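Local coordinates for protein leucine aminopeptidase 2, chloroplastic (Streptomyces sp. BC16019, PDB 5LHJ) that acts in bottromycin maturation as a metalloaminopeptidase of the M17 family, probably removing N-terminal amino acids from peptides with the help of bound manganese, at residues L171-A176 / T488-L493; A293-L298 / L305-H310. One frame throughout, in Å; residues are numbered along the deposited sequence.

Contact 1 of 2, residues L171-A176 / T488-L493; sequences LAAAEA and TLIETL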
loop_
_atom_site.group_PDB
_atom_site.type_symbol
_atom_site.label_atom_id
_atom_site.label_comp_id
_atom_site.label_asym_id
_atom_site.label_seq_id
_atom_site.Cartn_x
_atom_site.Cartn_y
_atom_site.Cartn_z
ATOM N N LEU A 171 -27.644 -38.998 7.121
ATOM C CA LEU A 171 -28.470 -37.901 7.648
ATOM C C LEU A 171 -27.864 -37.313 8.910
ATOM O O LEU A 171 -27.776 -36.090 9.052
ATOM C CB LEU A 171 -29.920 -38.346 7.903
ATOM C CG LEU A 171 -30.778 -38.788 6.707
ATOM C CD1 LEU A 171 -32.128 -39.317 7.191
ATOM C CD2 LEU A 171 -31.002 -37.710 5.655
ATOM N N ALA A 172 -27.383 -38.167 9.800
ATOM C CA ALA A 172 -26.820 -37.697 11.058
ATOM C C ALA A 172 -25.514 -36.913 10.861
ATOM O O ALA A 172 -25.310 -35.878 11.501
ATOM C CB ALA A 172 -26.615 -38.857 12.010
ATOM N N ALA A 173 -24.646 -37.397 9.979
ATOM C CA ALA A 173 -23.404 -36.694 9.669
ATOM C C ALA A 173 -23.683 -35.325 9.041
ATOM O O ALA A 173 -23.039 -34.329 9.384
ATOM C CB ALA A 173 -22.510 -37.535 8.752
ATOM N N ALA A 174 -24.659 -35.284 8.137
ATOM C CA ALA A 174 -25.032 -34.036 7.469
ATOM C C ALA A 174 -25.726 -33.056 8.402
ATOM O O ALA A 174 -25.470 -31.851 8.329
ATOM C CB ALA A 174 -25.898 -34.309 6.263
ATOM N N GLU A 175 -26.581 -33.564 9.280
ATOM C CA GLU A 175 -27.214 -32.704 10.287
ATOM C C GLU A 175 -26.177 -32.078 11.231
ATOM O O GLU A 175 -26.275 -30.906 11.556
ATOM C CB GLU A 175 -28.298 -33.461 11.046
ATOM C CG GLU A 175 -29.548 -33.667 10.190
ATOM C CD GLU A 175 -30.549 -34.637 10.784
ATOM O OE1 GLU A 175 -30.499 -34.871 12.012
ATOM O OE2 GLU A 175 -31.406 -35.168 10.021
ATOM N N ALA A 176 -25.158 -32.847 11.608
ATOM C CA ALA A 176 -24.049 -32.314 12.429
ATOM C C ALA A 176 -23.283 -31.234 11.643
ATOM O O ALA A 176 -22.947 -30.182 12.179
ATOM C CB ALA A 176 -23.113 -33.432 12.846
ATOM N N THR A 488 -15.028 -35.334 8.385
ATOM C CA THR A 488 -13.696 -35.926 8.584
ATOM C C THR A 488 -13.491 -36.394 10.035
ATOM O O THR A 488 -13.016 -37.504 10.267
ATOM C CB THR A 488 -12.562 -34.971 8.151
ATOM O OG1 THR A 488 -12.668 -34.728 6.745
ATOM C CG2 THR A 488 -11.191 -35.561 8.447
ATOM N N LEU A 489 -13.862 -35.562 11.000
ATOM C CA LEU A 489 -13.741 -35.927 12.409
ATOM C C LEU A 489 -14.574 -37.165 12.733
ATOM O O LEU A 489 -14.090 -38.083 13.388
ATOM C CB LEU A 489 -14.152 -34.788 13.336
ATOM C CG LEU A 489 -13.197 -33.599 13.480
ATOM C CD1 LEU A 489 -13.885 -32.565 14.353
ATOM C CD2 LEU A 489 -11.835 -33.980 14.048
ATOM N N ILE A 490 -15.819 -37.187 12.269
ATOM C CA ILE A 490 -16.685 -38.342 12.513
ATOM C C ILE A 490 -16.086 -39.617 11.912
ATOM O O ILE A 490 -16.023 -40.643 12.588
ATOM C CB ILE A 490 -18.122 -38.117 11.992
ATOM C CG1 ILE A 490 -18.813 -37.015 12.806
ATOM C CG2 ILE A 490 -18.940 -39.411 12.068
ATOM C CD1 ILE A 490 -20.123 -36.542 12.210
ATOM N N GLU A 491 -15.629 -39.560 10.665
ATOM C CA GLU A 491 -15.000 -40.735 10.052
ATOM C C GLU A 491 -13.688 -41.163 10.745
ATOM O O GLU A 491 -13.403 -42.365 10.859
ATOM C CB GLU A 491 -14.795 -40.520 8.554
ATOM C CG GLU A 491 -16.079 -40.627 7.757
ATOM C CD GLU A 491 -16.640 -42.052 7.666
ATOM O OE1 GLU A 491 -15.914 -43.034 7.916
ATOM O OE2 GLU A 491 -17.837 -42.190 7.333
ATOM N N THR A 492 -12.916 -40.192 11.230
ATOM C CA THR A 492 -11.710 -40.482 12.011
ATOM C C THR A 492 -12.054 -41.216 13.307
ATOM O O THR A 492 -11.450 -42.245 13.634
ATOM C CB THR A 492 -10.928 -39.199 12.316
ATOM O OG1 THR A 492 -10.548 -38.588 11.077
ATOM C CG2 THR A 492 -9.691 -39.484 13.131
ATOM N N LEU A 493 -13.047 -40.706 14.020
ATOM C CA LEU A 493 -13.462 -41.325 15.277
ATOM C C LEU A 493 -14.015 -42.741 15.042
ATOM O O LEU A 493 -13.760 -43.640 15.860
ATOM C CB LEU A 493 -14.479 -40.445 15.993
ATOM C CG LEU A 493 -13.926 -39.091 16.462
ATOM C CD1 LEU A 493 -15.056 -38.150 16.830
ATOM C CD2 LEU A 493 -12.956 -39.236 17.623
#
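A helix-to-helix contact sets A173 and A176, on the long helix 164-185, against I490, on the C-terminal helix 486-498. It is small and apolar, resting on one methyl group. CD1 of I490 points at the shallow notch between two alanines one helical turn apart, lying 4.2 Å from A173 CA and 4.4 Å from A176 CB. The methyl of A173 flanks it as well, with CB 4.3 Å from I490 CD1. The ethyl arm is extended: CG1 stands beside the backbone N (chi1 -67°) and chi2 is 169°, which carries CD1 across the gap. CG2, anti to the backbone N, also leans toward A173 but stops short of contact, leaving the touching to CD1. The alanine side chains are short, and the A173 and I490 CA atoms are 7.5 Å apart, the nearest pair of the two segments. In the M17 architecture, helix 164-185 follows the last strand of the N-terminal sheet and leads into the catalytic domain. Its other flank, with L171 and A174, rests on helix 124-139, whereas R487 and V486 extend the contact with helix 486-498. Away from the alanines, T488 and T492 turn to helix 394-407. There T492 OG1 donates to T488 O at 2.8 Å, approaching from above the carbonyl plane, 41° out of it. The same oxygen accepts the helical bond from T492 N at 2.9 Å. T488 OG1 is hydrogen-bonded to E409, and E491 OE1 forms a salt bridge with R406 NE.

Contact 2 of 2, residues A293-L298 / L305-H310; sequences AALTAL and LRVRGH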
loop_
_atom_site.group_PDB
_atom_site.type_symbol
_atom_site.label_atom_id
_atom_site.label_comp_id
_atom_site.label_asym_id
_atom_site.label_seq_id
_atom_site.Cartn_x
_atom_site.Cartn_y
_atom_site.Cartn_z
ATOM N N ALA A 293 -20.019 -30.064 16.885
ATOM C CA ALA A 293 -20.920 -30.789 16.009
ATOM C C ALA A 293 -20.570 -32.282 15.947
ATOM O O ALA A 293 -21.476 -33.128 16.045
ATOM C CB ALA A 293 -20.939 -30.172 14.611
ATOM N N ALA A 294 -19.286 -32.603 15.816
ATOM C CA ALA A 294 -18.844 -34.005 15.823
ATOM C C ALA A 294 -19.263 -34.696 17.126
ATOM O O ALA A 294 -19.814 -35.809 17.084
ATOM C CB ALA A 294 -17.346 -34.120 15.624
ATOM N N LEU A 295 -19.043 -34.035 18.258
ATOM C CA LEU A 295 -19.465 -34.605 19.557
ATOM C C LEU A 295 -20.964 -34.880 19.617
ATOM O O LEU A 295 -21.378 -35.931 20.143
ATOM C CB LEU A 295 -19.028 -33.725 20.730
ATOM C CG LEU A 295 -17.574 -33.993 21.144
ATOM C CD1 LEU A 295 -16.942 -32.762 21.751
ATOM C CD2 LEU A 295 -17.487 -35.171 22.105
ATOM N N THR A 296 -21.778 -33.977 19.069
ATOM C CA THR A 296 -23.245 -34.161 19.069
ATOM C C THR A 296 -23.704 -35.359 18.233
ATOM O O THR A 296 -24.779 -35.903 18.476
ATOM C CB THR A 296 -24.050 -32.911 18.589
ATOM O OG1 THR A 296 -23.830 -32.649 17.185
ATOM C CG2 THR A 296 -23.747 -31.683 19.440
ATOM N N ALA A 297 -22.925 -35.747 17.231
ATOM C CA ALA A 297 -23.251 -36.900 16.393
ATOM C C ALA A 297 -22.927 -38.263 17.027
ATOM O O ALA A 297 -23.438 -39.282 16.572
ATOM C CB ALA A 297 -22.520 -36.787 15.064
ATOM N N LEU A 298 -22.075 -38.293 18.042
ATOM C CA LEU A 298 -21.585 -39.570 18.568
ATOM C C LEU A 298 -22.669 -40.424 19.271
ATOM O O LEU A 298 -22.699 -41.635 19.072
ATOM C CB LEU A 298 -20.378 -39.366 19.481
ATOM C CG LEU A 298 -19.177 -38.702 18.787
ATOM C CD1 LEU A 298 -18.012 -38.558 19.753
ATOM C CD2 LEU A 298 -18.771 -39.446 17.529
ATOM N N LEU A 305 -16.172 -45.559 22.155
ATOM C CA LEU A 305 -15.031 -44.655 22.220
ATOM C C LEU A 305 -15.386 -43.485 23.115
ATOM O O LEU A 305 -16.447 -42.887 22.953
ATOM C CB LEU A 305 -14.714 -44.134 20.804
ATOM C CG LEU A 305 -13.462 -43.300 20.579
ATOM C CD1 LEU A 305 -12.235 -44.168 20.756
ATOM C CD2 LEU A 305 -13.458 -42.689 19.183
ATOM N N ARG A 306 -14.505 -43.163 24.054
ATOM C CA ARG A 306 -14.673 -41.997 24.903
ATOM C C ARG A 306 -14.054 -40.798 24.183
ATOM O O ARG A 306 -12.921 -40.881 23.730
ATOM C CB ARG A 306 -13.968 -42.213 26.227
ATOM C CG ARG A 306 -14.235 -41.147 27.265
ATOM C CD ARG A 306 -13.576 -41.565 28.570
ATOM N NE ARG A 306 -13.894 -40.662 29.671
ATOM C CZ ARG A 306 -13.337 -40.712 30.888
ATOM N NH1 ARG A 306 -12.409 -41.629 31.191
ATOM N NH2 ARG A 306 -13.711 -39.830 31.820
ATOM N N VAL A 307 -14.799 -39.706 24.081
ATOM C CA VAL A 307 -14.312 -38.499 23.396
ATOM C C VAL A 307 -14.587 -37.270 24.256
ATOM O O VAL A 307 -15.719 -37.040 24.681
ATOM C CB VAL A 307 -14.949 -38.324 21.997
ATOM C CG1 VAL A 307 -14.265 -37.185 21.244
ATOM C CG2 VAL A 307 -14.850 -39.613 21.194
ATOM N N ARG A 308 -13.541 -36.481 24.493
ATOM C CA ARG A 308 -13.645 -35.238 25.238
ATOM C C ARG A 308 -13.348 -34.044 24.330
ATOM O O ARG A 308 -12.283 -33.995 23.724
ATOM C CB ARG A 308 -12.662 -35.272 26.399
ATOM C CG ARG A 308 -12.365 -33.932 27.056
ATOM C CD ARG A 308 -13.448 -33.372 27.954
ATOM N NE ARG A 308 -13.641 -34.204 29.155
ATOM C CZ ARG A 308 -12.828 -34.258 30.209
ATOM N NH1 ARG A 308 -11.702 -33.542 30.254
ATOM N NH2 ARG A 308 -13.143 -35.062 31.231
ATOM N N GLY A 309 -14.259 -33.077 24.300
ATOM C CA GLY A 309 -14.056 -31.791 23.629
ATOM C C GLY A 309 -13.561 -30.730 24.598
ATOM O O GLY A 309 -14.022 -30.677 25.747
ATOM N N HIS A 310 -12.625 -29.900 24.140
ATOM C CA HIS A 310 -12.002 -28.840 24.927
ATOM C C HIS A 310 -12.110 -27.571 24.087
ATOM O O HIS A 310 -11.538 -27.512 22.990
ATOM C CB HIS A 310 -10.521 -29.149 25.192
ATOM C CG HIS A 310 -10.254 -30.517 25.749
ATOM N ND1 HIS A 310 -10.078 -30.750 27.094
ATOM C CD2 HIS A 310 -10.075 -31.710 25.137
ATOM C CE1 HIS A 310 -9.822 -32.032 27.291
ATOM N NE2 HIS A 310 -9.803 -32.633 26.116
#
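L295 and L298, one turn apart on helix 286-301, lie over V307 and G309 of strand 306-316. Helix and strand belong to a beta-alpha-beta crossover that starts from the parallel strand 255-263, and their short axes run at 152°, nearly antiparallel and 9.4 Å apart. L295 spreads its two methyls along the strand. CD1 settles on the backbone of G309, 3.6 Å from its CA, where the lack of a side chain leaves the main chain accessible. CD2 reaches back to V307, 3.6 Å from its O and 3.9 Å from its CG1, the two side chains slanting across each other. L298 meets the other methyl of the valine at about a right angle, CD1 to CG2 3.6 Å. The fork of V307 thus serves both leucines: with chi1 -172°, CG1 is anti to the backbone N and goes to L295, and CG2 goes to L298. L258 of strand 255-263 also touches V307. R306, R308 and H310 start out from the other side of the strand, toward D246, T244 and E242. There R308 CD lies 3.9 Å above one face of the H310 ring, offset toward its rim.

From the N-terminal domain the chain enters helix 164-185, first partner of contact 1, and then builds the catalytic sheet. Contact 2 closes a short loop there, as helix 286-301 turns back within a few residues into strand 306-316. The chain continues through the remaining strands and helices before helix 486-498 returns to complete contact 1, a closure over some 310 residues that encloses contact 2 whole. Helix 286-301 is shared ground: A293 CB lies 3.2 Å from A176 O, and A297 CB 3.7 Å from I490 CD1. L493 and L305 touch too. The interdomain helix, the C-terminal helix and the sheet are thereby packed round one helix.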